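Polyhedrin (Operophtera brumata cypovirus 19, PDB 5A99) builds the crystalline matrix of polyhedra, the microcrystalline occlusion bodies of this insect virus, which probably shelter its particles outside the host. Local coordinates at residues E83-H86 against L87-L91; R127-K130 against Y131-S135; Y222-E225 against E226-V229. All blocks are in the same frame, centred on the assembly; numbering follows the deposited sequence.

Contact 1 of 3, residues E83-H86 against L87-L91; sequences ELRH and LRDGL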
ATOM      1  N   GLU A  83     -16.862   2.176  22.247  1.00 20.54           N
ATOM      2  CA  GLU A  83     -15.780   2.514  23.156  1.00 19.67           C
ATOM      3  C   GLU A  83     -14.528   2.850  22.368  1.00 18.86           C
ATOM      4  O   GLU A  83     -13.829   3.816  22.684  1.00 16.21           O
ATOM      5  CB  GLU A  83     -15.475   1.359  24.110  1.00 18.93           C
ATOM      6  CG  GLU A  83     -16.406   1.261  25.299  1.00 20.97           C
ATOM      7  CD  GLU A  83     -17.819   0.862  24.915  1.00 33.61           C
ATOM      8  OE1 GLU A  83     -18.012   0.354  23.784  1.00 40.69           O
ATOM      9  OE2 GLU A  83     -18.736   1.058  25.748  1.00 48.83           O
ATOM     10  N   LEU A  84     -14.236   2.047  21.350  1.00 14.43           N
ATOM     11  CA  LEU A  84     -13.021   2.265  20.574  1.00 18.99           C
ATOM     12  C   LEU A  84     -13.149   3.563  19.790  1.00 20.56           C
ATOM     13  O   LEU A  84     -12.186   4.322  19.682  1.00 12.78           O
ATOM     14  CB  LEU A  84     -12.729   1.086  19.636  1.00 15.77           C
ATOM     15  CG  LEU A  84     -11.460   1.166  18.774  1.00 21.97           C
ATOM     16  CD1 LEU A  84     -10.199   1.425  19.609  1.00 15.75           C
ATOM     17  CD2 LEU A  84     -11.292  -0.109  17.961  1.00 22.92           C
ATOM     18  N   ARG A  85     -14.339   3.822  19.258  1.00 16.40           N
ATOM     19  CA  ARG A  85     -14.553   5.037  18.492  1.00 12.79           C
ATOM     20  C   ARG A  85     -14.305   6.267  19.376  1.00 13.95           C
ATOM     21  O   ARG A  85     -13.644   7.224  18.966  1.00 12.28           O
ATOM     22  CB  ARG A  85     -15.971   5.085  17.927  1.00 15.77           C
ATOM     23  CG  ARG A  85     -16.382   6.478  17.465  1.00 14.28           C
ATOM     24  CD  ARG A  85     -17.732   6.493  16.779  1.00 16.79           C
ATOM     25  NE  ARG A  85     -17.985   7.798  16.166  1.00 19.95           N
ATOM     26  CZ  ARG A  85     -19.133   8.147  15.592  1.00 14.63           C
ATOM     27  NH1 ARG A  85     -20.140   7.295  15.565  1.00 16.31           N
ATOM     28  NH2 ARG A  85     -19.275   9.351  15.048  1.00  9.94           N
ATOM     29  N   HIS A  86     -14.852   6.233  20.584  1.00 14.08           N
ATOM     30  CA  HIS A  86     -14.751   7.359  21.507  1.00 14.52           C
ATOM     31  C   HIS A  86     -13.299   7.636  21.864  1.00 17.13           C
ATOM     32  O   HIS A  86     -12.864   8.791  21.957  1.00 11.07           O
ATOM     33  CB  HIS A  86     -15.520   7.057  22.794  1.00 15.23           C
ATOM     34  CG  HIS A  86     -16.987   6.845  22.591  1.00 16.34           C
ATOM     35  ND1 HIS A  86     -17.654   7.254  21.454  1.00 16.12           N
ATOM     36  CD2 HIS A  86     -17.916   6.250  23.378  1.00 22.29           C
ATOM     37  CE1 HIS A  86     -18.929   6.920  21.552  1.00 17.01           C
ATOM     38  NE2 HIS A  86     -19.115   6.313  22.710  1.00 20.44           N
ATOM     39  N   LEU A  87     -12.567   6.558  22.104  1.00 14.08           N
ATOM     40  CA  LEU A  87     -11.154   6.649  22.424  1.00 14.61           C
ATOM     41  C   LEU A  87     -10.416   7.390  21.308  1.00 10.85           C
ATOM     42  O   LEU A  87      -9.702   8.369  21.558  1.00 12.19           O
ATOM     43  CB  LEU A  87     -10.585   5.245  22.620  1.00 11.24           C
ATOM     44  CG  LEU A  87      -9.066   5.178  22.757  1.00  9.05           C
ATOM     45  CD1 LEU A  87      -8.609   6.052  23.916  1.00  9.77           C
ATOM     46  CD2 LEU A  87      -8.607   3.741  22.912  1.00 18.22           C
ATOM     47  N   ARG A  88     -10.623   6.943  20.075  1.00  7.55           N
ATOM     48  CA  ARG A  88      -9.933   7.515  18.929  1.00 13.63           C
ATOM     49  C   ARG A  88     -10.312   8.967  18.733  1.00 12.42           C
ATOM     50  O   ARG A  88      -9.445   9.789  18.451  1.00  9.82           O
ATOM     51  CB  ARG A  88     -10.237   6.721  17.672  1.00 11.92           C
ATOM     52  CG  ARG A  88      -9.607   5.342  17.675  1.00 14.21           C
ATOM     53  CD  ARG A  88     -10.060   4.530  16.484  1.00 11.19           C
ATOM     54  NE  ARG A  88      -9.258   4.800  15.291  1.00 12.06           N
ATOM     55  CZ  ARG A  88      -9.363   4.123  14.152  1.00 13.48           C
ATOM     56  NH1 ARG A  88     -10.259   3.141  14.030  1.00 20.52           N
ATOM     57  NH2 ARG A  88      -8.581   4.432  13.132  1.00 17.82           N
ATOM     58  N   ASP A  89     -11.602   9.273  18.913  1.00 10.72           N
ATOM     59  CA  ASP A  89     -12.096  10.650  18.880  1.00 14.85           C
ATOM     60  C   ASP A  89     -11.194  11.550  19.740  1.00 11.58           C
ATOM     61  O   ASP A  89     -10.757  12.608  19.293  1.00 14.11           O
ATOM     62  CB  ASP A  89     -13.554  10.734  19.377  1.00 11.63           C
ATOM     63  CG  ASP A  89     -14.563  10.134  18.397  1.00 19.16           C
ATOM     64  OD1 ASP A  89     -14.200   9.861  17.234  1.00 18.36           O
ATOM     65  OD2 ASP A  89     -15.739   9.960  18.795  1.00 16.16           O
ATOM     66  N   GLY A  90     -10.901  11.112  20.964  1.00 10.64           N
ATOM     67  CA  GLY A  90     -10.042  11.868  21.873  1.00  8.78           C
ATOM     68  C   GLY A  90      -8.569  11.903  21.491  1.00 10.89           C
ATOM     69  O   GLY A  90      -7.887  12.914  21.704  1.00 11.15           O
ATOM     70  N   LEU A  91      -8.058  10.813  20.929  1.00 12.24           N
ATOM     71  CA  LEU A  91      -6.638  10.770  20.539  1.00 11.12           C
ATOM     72  C   LEU A  91      -6.368  11.661  19.335  1.00 16.65           C
ATOM     73  O   LEU A  91      -5.256  12.162  19.160  1.00 13.09           O
ATOM     74  CB  LEU A  91      -6.182   9.338  20.242  1.00 12.08           C
ATOM     75  CG  LEU A  91      -6.471   8.268  21.306  1.00 14.65           C
ATOM     76  CD1 LEU A  91      -5.879   6.898  20.898  1.00 11.68           C
ATOM     77  CD2 LEU A  91      -5.955   8.701  22.675  1.00 14.07           C
TER

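Contact 2 of 3, residues R127-K130 against Y131-S135; sequences RVNK and YNNIS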
ATOM      1  N   ARG A 127      10.244   8.024  12.498  1.00  7.99           N
ATOM      2  CA  ARG A 127       9.484   9.139  13.059  1.00  9.63           C
ATOM      3  C   ARG A 127       8.185   8.654  13.660  1.00 11.36           C
ATOM      4  O   ARG A 127       7.339   8.084  12.962  1.00 11.30           O
ATOM      5  CB  ARG A 127       9.183  10.189  11.974  1.00 12.83           C
ATOM      6  CG  ARG A 127       8.487  11.469  12.489  1.00 13.63           C
ATOM      7  CD  ARG A 127       8.101  12.361  11.346  1.00 10.90           C
ATOM      8  NE  ARG A 127       7.131  11.682  10.487  1.00  9.40           N
ATOM      9  CZ  ARG A 127       6.843  12.036   9.243  1.00 10.70           C
ATOM     10  NH1 ARG A 127       7.451  13.068   8.682  1.00 18.47           N
ATOM     11  NH2 ARG A 127       5.936  11.352   8.553  1.00 11.88           N
ATOM     12  N   VAL A 128       8.033   8.871  14.961  1.00 10.74           N
ATOM     13  CA  VAL A 128       6.776   8.597  15.637  1.00 15.63           C
ATOM     14  C   VAL A 128       5.992   9.899  15.684  1.00 11.26           C
ATOM     15  O   VAL A 128       6.318  10.799  16.452  1.00 13.23           O
ATOM     16  CB  VAL A 128       6.999   8.077  17.078  1.00 16.94           C
ATOM     17  CG1 VAL A 128       5.669   7.701  17.722  1.00 14.68           C
ATOM     18  CG2 VAL A 128       7.932   6.887  17.081  1.00 15.93           C
ATOM     19  N   ASN A 129       4.989  10.021  14.825  1.00 10.05           N
ATOM     20  CA  ASN A 129       4.068  11.143  14.918  1.00 13.86           C
ATOM     21  C   ASN A 129       3.038  10.906  16.017  1.00 12.36           C
ATOM     22  O   ASN A 129       2.884   9.787  16.516  1.00 12.63           O
ATOM     23  CB  ASN A 129       3.339  11.355  13.595  1.00 11.46           C
ATOM     24  CG  ASN A 129       4.112  12.237  12.632  1.00 12.53           C
ATOM     25  OD1 ASN A 129       5.148  12.804  12.977  1.00 12.94           O
ATOM     26  ND2 ASN A 129       3.596  12.367  11.415  1.00 13.92           N
ATOM     27  N   LYS A 130       2.346  11.971  16.400  1.00 11.76           N
ATOM     28  CA  LYS A 130       1.144  11.862  17.207  1.00  9.82           C
ATOM     29  C   LYS A 130       0.057  11.181  16.378  1.00 13.01           C
ATOM     30  O   LYS A 130       0.190  11.033  15.162  1.00  9.22           O
ATOM     31  CB  LYS A 130       0.634  13.252  17.573  1.00 16.33           C
ATOM     32  CG  LYS A 130       1.585  14.128  18.378  1.00 15.22           C
ATOM     33  CD  LYS A 130       0.906  15.461  18.677  1.00 35.10           C
ATOM     34  CE  LYS A 130       1.679  16.308  19.678  1.00 42.92           C
ATOM     35  NZ  LYS A 130       1.292  16.028  21.103  1.00 39.73           N
ATOM     36  N   TYR A 131      -1.038  10.810  17.032  1.00 13.33           N
ATOM     37  CA  TYR A 131      -2.190  10.253  16.335  1.00 12.14           C
ATOM     38  C   TYR A 131      -2.623  11.146  15.165  1.00 16.56           C
ATOM     39  O   TYR A 131      -2.995  10.649  14.100  1.00 12.67           O
ATOM     40  CB  TYR A 131      -3.358  10.079  17.314  1.00 19.04           C
ATOM     41  CG  TYR A 131      -4.545   9.308  16.767  1.00 16.57           C
ATOM     42  CD1 TYR A 131      -5.458   9.906  15.895  1.00 12.82           C
ATOM     43  CD2 TYR A 131      -4.767   7.989  17.141  1.00 17.31           C
ATOM     44  CE1 TYR A 131      -6.558   9.198  15.407  1.00 13.34           C
ATOM     45  CE2 TYR A 131      -5.854   7.284  16.668  1.00 11.44           C
ATOM     46  CZ  TYR A 131      -6.742   7.881  15.795  1.00 15.33           C
ATOM     47  OH  TYR A 131      -7.812   7.148  15.331  1.00 14.36           O
ATOM     48  N   ASN A 132      -2.571  12.463  15.367  1.00 12.61           N
ATOM     49  CA  ASN A 132      -3.092  13.403  14.377  1.00 16.83           C
ATOM     50  C   ASN A 132      -2.249  13.425  13.105  1.00 14.69           C
ATOM     51  O   ASN A 132      -2.668  13.974  12.091  1.00 11.30           O
ATOM     52  CB  ASN A 132      -3.241  14.812  14.971  1.00 13.36           C
ATOM     53  CG  ASN A 132      -1.904  15.428  15.426  1.00 14.75           C
ATOM     54  OD1 ASN A 132      -0.838  15.123  14.892  1.00 19.14           O
ATOM     55  ND2 ASN A 132      -1.972  16.308  16.422  1.00 15.86           N
ATOM     56  N   ASN A 133      -1.067  12.812  13.187  1.00 11.12           N
ATOM     57  CA  ASN A 133      -0.224  12.529  12.031  1.00  9.26           C
ATOM     58  C   ASN A 133       0.255  13.773  11.278  1.00 10.45           C
ATOM     59  O   ASN A 133       0.407  13.750  10.047  1.00 10.16           O
ATOM     60  CB  ASN A 133      -0.955  11.581  11.075  1.00 10.98           C
ATOM     61  CG  ASN A 133      -0.061  11.039   9.971  1.00 11.50           C
ATOM     62  OD1 ASN A 133       1.148  10.850  10.147  1.00 11.70           O
ATOM     63  ND2 ASN A 133      -0.662  10.773   8.821  1.00 14.01           N
ATOM     64  N   ILE A 134       0.518  14.843  12.022  1.00 13.76           N
ATOM     65  CA  ILE A 134       1.136  16.040  11.457  1.00 15.44           C
ATOM     66  C   ILE A 134       2.593  16.084  11.877  1.00 14.71           C
ATOM     67  O   ILE A 134       2.924  16.017  13.070  1.00 12.59           O
ATOM     68  CB  ILE A 134       0.404  17.329  11.879  1.00 14.44           C
ATOM     69  CG1 ILE A 134      -1.057  17.267  11.399  1.00 17.47           C
ATOM     70  CG2 ILE A 134       1.117  18.574  11.321  1.00  8.32           C
ATOM     71  CD1 ILE A 134      -1.947  18.319  12.032  1.00 19.04           C
ATOM     72  N   SER A 135       3.457  16.201  10.875  1.00 16.93           N
ATOM     73  CA  SER A 135       4.872  15.972  11.068  1.00 14.02           C
ATOM     74  C   SER A 135       5.542  17.180  11.683  1.00 10.16           C
ATOM     75  O   SER A 135       5.485  18.296  11.149  1.00 10.33           O
ATOM     76  CB  SER A 135       5.536  15.585   9.748  1.00 11.65           C
ATOM     77  OG  SER A 135       4.995  14.377   9.246  1.00 14.27           O
TER
HETATM   78  O   HOH W   1       3.303  14.719  15.324  1.00 18.36           O

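Contact 3 of 3, residues Y222-E225 against E226-V229; sequences YDDE and ETSV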
ATOM      1  N   TYR A 222       3.505 -12.731  19.407  1.00  9.80           N
ATOM      2  CA  TYR A 222       4.195 -13.696  20.270  1.00 13.61           C
ATOM      3  C   TYR A 222       3.843 -13.490  21.746  1.00 15.69           C
ATOM      4  O   TYR A 222       3.710 -12.354  22.221  1.00 10.39           O
ATOM      5  CB  TYR A 222       5.720 -13.641  20.059  1.00 10.93           C
ATOM      6  CG  TYR A 222       6.151 -14.373  18.809  1.00 12.32           C
ATOM      7  CD1 TYR A 222       6.256 -15.766  18.799  1.00 15.96           C
ATOM      8  CD2 TYR A 222       6.400 -13.687  17.625  1.00 12.90           C
ATOM      9  CE1 TYR A 222       6.619 -16.453  17.649  1.00 12.37           C
ATOM     10  CE2 TYR A 222       6.767 -14.372  16.458  1.00 11.19           C
ATOM     11  CZ  TYR A 222       6.875 -15.753  16.484  1.00 13.26           C
ATOM     12  OH  TYR A 222       7.242 -16.450  15.349  1.00  9.48           O
ATOM     13  N   ASP A 223       3.689 -14.612  22.450  1.00 16.83           N
ATOM     14  CA  ASP A 223       3.335 -14.644  23.876  1.00 15.56           C
ATOM     15  C   ASP A 223       4.123 -13.610  24.703  1.00  9.60           C
ATOM     16  O   ASP A 223       3.540 -12.823  25.467  1.00 11.03           O
ATOM     17  CB  ASP A 223       3.596 -16.050  24.437  1.00 13.39           C
ATOM     18  CG  ASP A 223       2.653 -17.103  23.878  1.00 13.45           C
ATOM     19  OD1 ASP A 223       1.884 -16.807  22.938  1.00 16.91           O
ATOM     20  OD2 ASP A 223       2.691 -18.247  24.388  1.00 12.77           O
ATOM     21  N   ASP A 224       5.447 -13.652  24.569  1.00 10.39           N
ATOM     22  CA  ASP A 224       6.337 -12.638  25.136  1.00 11.67           C
ATOM     23  C   ASP A 224       7.659 -12.669  24.387  1.00 10.92           C
ATOM     24  O   ASP A 224       7.798 -13.384  23.397  1.00 11.28           O
ATOM     25  CB  ASP A 224       6.549 -12.817  26.645  1.00  9.63           C
ATOM     26  CG  ASP A 224       7.416 -14.033  26.998  1.00 13.29           C
ATOM     27  OD1 ASP A 224       8.062 -14.641  26.112  1.00 12.46           O
ATOM     28  OD2 ASP A 224       7.458 -14.377  28.201  1.00 15.79           O
ATOM     29  N   GLU A 225       8.621 -11.884  24.853  1.00 10.40           N
ATOM     30  CA  GLU A 225       9.880 -11.723  24.138  1.00 12.43           C
ATOM     31  C   GLU A 225      10.659 -13.027  23.960  1.00 10.84           C
ATOM     32  O   GLU A 225      11.184 -13.294  22.885  1.00 10.75           O
ATOM     33  CB  GLU A 225      10.754 -10.713  24.866  1.00 15.69           C
ATOM     34  CG  GLU A 225      12.067 -10.451  24.160  1.00 11.65           C
ATOM     35  CD  GLU A 225      12.831  -9.317  24.796  1.00 15.76           C
ATOM     36  OE1 GLU A 225      13.219  -9.478  25.973  1.00 19.21           O
ATOM     37  OE2 GLU A 225      13.021  -8.273  24.132  1.00 12.67           O
ATOM     38  N   GLU A 226      10.735 -13.845  25.008  1.00 11.23           N
ATOM     39  CA  GLU A 226      11.462 -15.112  24.904  1.00 11.48           C
ATOM     40  C   GLU A 226      10.842 -16.013  23.837  1.00  8.82           C
ATOM     41  O   GLU A 226      11.553 -16.688  23.092  1.00 10.78           O
ATOM     42  CB  GLU A 226      11.523 -15.827  26.255  1.00 10.74           C
ATOM     43  CG  GLU A 226      12.115 -17.236  26.206  1.00  9.81           C
ATOM     44  CD  GLU A 226      13.530 -17.299  25.627  1.00 12.92           C
ATOM     45  OE1 GLU A 226      14.131 -16.238  25.374  1.00 14.44           O
ATOM     46  OE2 GLU A 226      14.044 -18.426  25.428  1.00 15.98           O
ATOM     47  N   THR A 227       9.519 -16.004  23.734  1.00  9.44           N
ATOM     48  CA  THR A 227       8.867 -16.838  22.734  1.00  8.81           C
ATOM     49  C   THR A 227       9.343 -16.415  21.348  1.00 12.74           C
ATOM     50  O   THR A 227       9.688 -17.261  20.531  1.00 10.41           O
ATOM     51  CB  THR A 227       7.324 -16.786  22.820  1.00 11.24           C
ATOM     52  OG1 THR A 227       6.904 -17.083  24.159  1.00 11.65           O
ATOM     53  CG2 THR A 227       6.703 -17.794  21.878  1.00  8.22           C
ATOM     54  N   SER A 228       9.379 -15.105  21.102  1.00 12.74           N
ATOM     55  CA  SER A 228       9.861 -14.573  19.827  1.00  9.68           C
ATOM     56  C   SER A 228      11.337 -14.912  19.594  1.00 12.28           C
ATOM     57  O   SER A 228      11.725 -15.241  18.476  1.00 12.19           O
ATOM     58  CB  SER A 228       9.635 -13.054  19.721  1.00 10.55           C
ATOM     59  OG  SER A 228      10.507 -12.321  20.556  1.00  8.63           O
ATOM     60  N   VAL A 229      12.149 -14.851  20.650  1.00 10.21           N
ATOM     61  CA  VAL A 229      13.566 -15.206  20.539  1.00 11.05           C
ATOM     62  C   VAL A 229      13.664 -16.659  20.073  1.00 14.53           C
ATOM     63  O   VAL A 229      14.369 -16.970  19.112  1.00  9.61           O
ATOM     64  CB  VAL A 229      14.334 -14.976  21.879  1.00  9.72           C
ATOM     65  CG1 VAL A 229      15.686 -15.668  21.880  1.00 15.17           C
ATOM     66  CG2 VAL A 229      14.498 -13.484  22.157  1.00 12.36           C
TER

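Contact 1 of 3, residues E83-H86 against L87-L91
Arg85 O takes the N-H of Asp89 at 2.9 Å, one turn further along the helix, in a fairly straight bond with an N-H...O angle of 166°. The same carbonyl oxygen also has the Asp89 carboxylate close by, OD1 lying 3.2 Å from Arg85 O; two acceptors meet there, so this is proximity without a bond. Asp89 holds its CG beside its own backbone N (chi1 -71°), which turns the carboxylate back over the preceding turn. Two side chains come near it. Arg85 runs past it fully extended from CG to NE, its guanidinium plane almost perpendicular to the carboxylate (82°), and NE stops 4.1 Å from Asp89 OD2, an electrostatic approach beyond salt-bridge range. Roughly at right angles to this approach, OD2 lies 4.2 Å from His86 ND1, at the ring edge and near its plane. The Arg85 head goes on towards the second subunit, where Asp75 and Glu76 are long, weak ion-pair partners.

On a different flank Arg88 lays its CG 3.4 Å from Leu84 O, then bends at chi3; NE reaches out to Tyr131 OH, and NH1 bonds to Arg72 O of the second subunit. Leu84 CD1 meets Leu87 CD2 at 4.3 Å, a light apolar touch. Bonds from Leu87, Arg88 and Gly90 N to the carbonyls of Glu83, Leu84 and His86 complete the i to i+4 pattern of a regular alpha helix, here helix 81-92 at a subunit interface.

Contact 2 of 3, residues R127-K130 against Y131-S135
Arg127 lays one face of its guanidinium against Ser135, whose OG sits 2.8 Å from NH1 and over the plane of the group. Coming from above the plane, the hydroxyl is badly placed for the N-H groups, which point outward in it, so this is a close overlap and not a hydrogen bond. The bend at chi3 turns the guanidinium onto the serine, while its N-H groups serve the second subunit: NH2 makes a salt bridge to Asp214 and NH1 bonds to Tyr32 OH there. Ser135 OG is bonded to the same Tyr32 OH.

Beside this pair Asn129 spends its amide nitrogen on two acceptors. ND2 reaches Ser135 OG at 3.3 Å and Asn133 OD1 at 3.1 Å, both lying nearly in the Asn129 amide plane, which should fix the rotation of that amide. The Asn133 amide is turned 57° against it, and its oxygen meets ND2 at a C=O...N angle of 138°. Asn133 puts its CG trans to its backbone N (chi1 -170°), which brings OD1 back to Asn129 ND2.

Further along, the side chains of Lys130 and Asn132 run side by side in the same direction, Lys130 CB being 3.6 Å from Asn132 OD1. That oxygen also accepts from Ile134 N at 3.2 Å. A water receives the N-H of Lys130 and donates to Ile134 O at 2.6 Å, tying the two limbs together. The bond from Asn133 N to Lys130 O closes a type I beta turn over Lys130 to Asn133, overlapped by the Asx turn of Asn132, as the chain leaves strand 125-129, outermost in its three-stranded sheet within this chain.

Contact 3 of 3, residues Y222-E225 against E226-V229
Tyr222 leans from the end of strand 218-222 onto the first turn of helix 225-236, whose N-cap is Asp224. Its CB faces Ser228 CB at 4.0 Å, and CG touches that same carbon at 3.8 Å. Further out, CD1 touches Thr227 CG2 at 3.7 Å, the methyl arriving at the ring edge near its plane. Ser228 CA stands over one face, 4.0 Å from the ring centroid and 18° off the normal, a CH-pi contact offset towards the rim. The tip, OH, leaves the helix and bonds to Ser93 OG of the third subunit, where Leu92 also packs against Tyr222.

The cap itself is made by Asp224. Its CG is tucked between its own backbone N and carbonyl carbon (chi1 71°), swinging the carboxylate towards the first N-H groups of the helix. OD1 accepts from Thr227 N at 3.1 Å, met nearly head-on along its C-O bond, and Glu226 N also lies close to this oxygen. A negative carboxylate here would probably interact well with the positive end of the helix dipole. Thr227 brings its hydroxyl back to the loop, where OG1 lies 3.5 Å from Asp223 CB.

Asp224 O opens the main-chain series by accepting Ser228 N, within its carbonyl plane. Glu225 sends its carboxylate to Tyr240 OH and Lys243 N, so its acidic end is held by the C-terminal part of the chain. Its carbonyl O is gripped twice from the next turn: Val229 N comes in the carbonyl plane at 2.9 Å, while Ser228 OG donates at 2.6 Å, from a C=O...O angle of 126°.

Contacts 1 and 2 are neighbours, their centres about 17 Å apart: Arg88 NE of helix 81-92 lies 2.8 Å from Tyr131 OH in a probable hydrogen bond, and Leu91 O packs 3.4 Å from Tyr131 CB. Both also touch the second subunit. Contact 3 is separate within the chain, its nearest atoms about 20 Å from contact 1 and about 17 Å from contact 2. Across the trimer it comes closer: Asp223 is a long, weak partner of Arg85 of the third subunit, just as Arg85 here faces Asp223 of the second. The helix of contact 1 thus borders the capped loop of contact 3 between subunits.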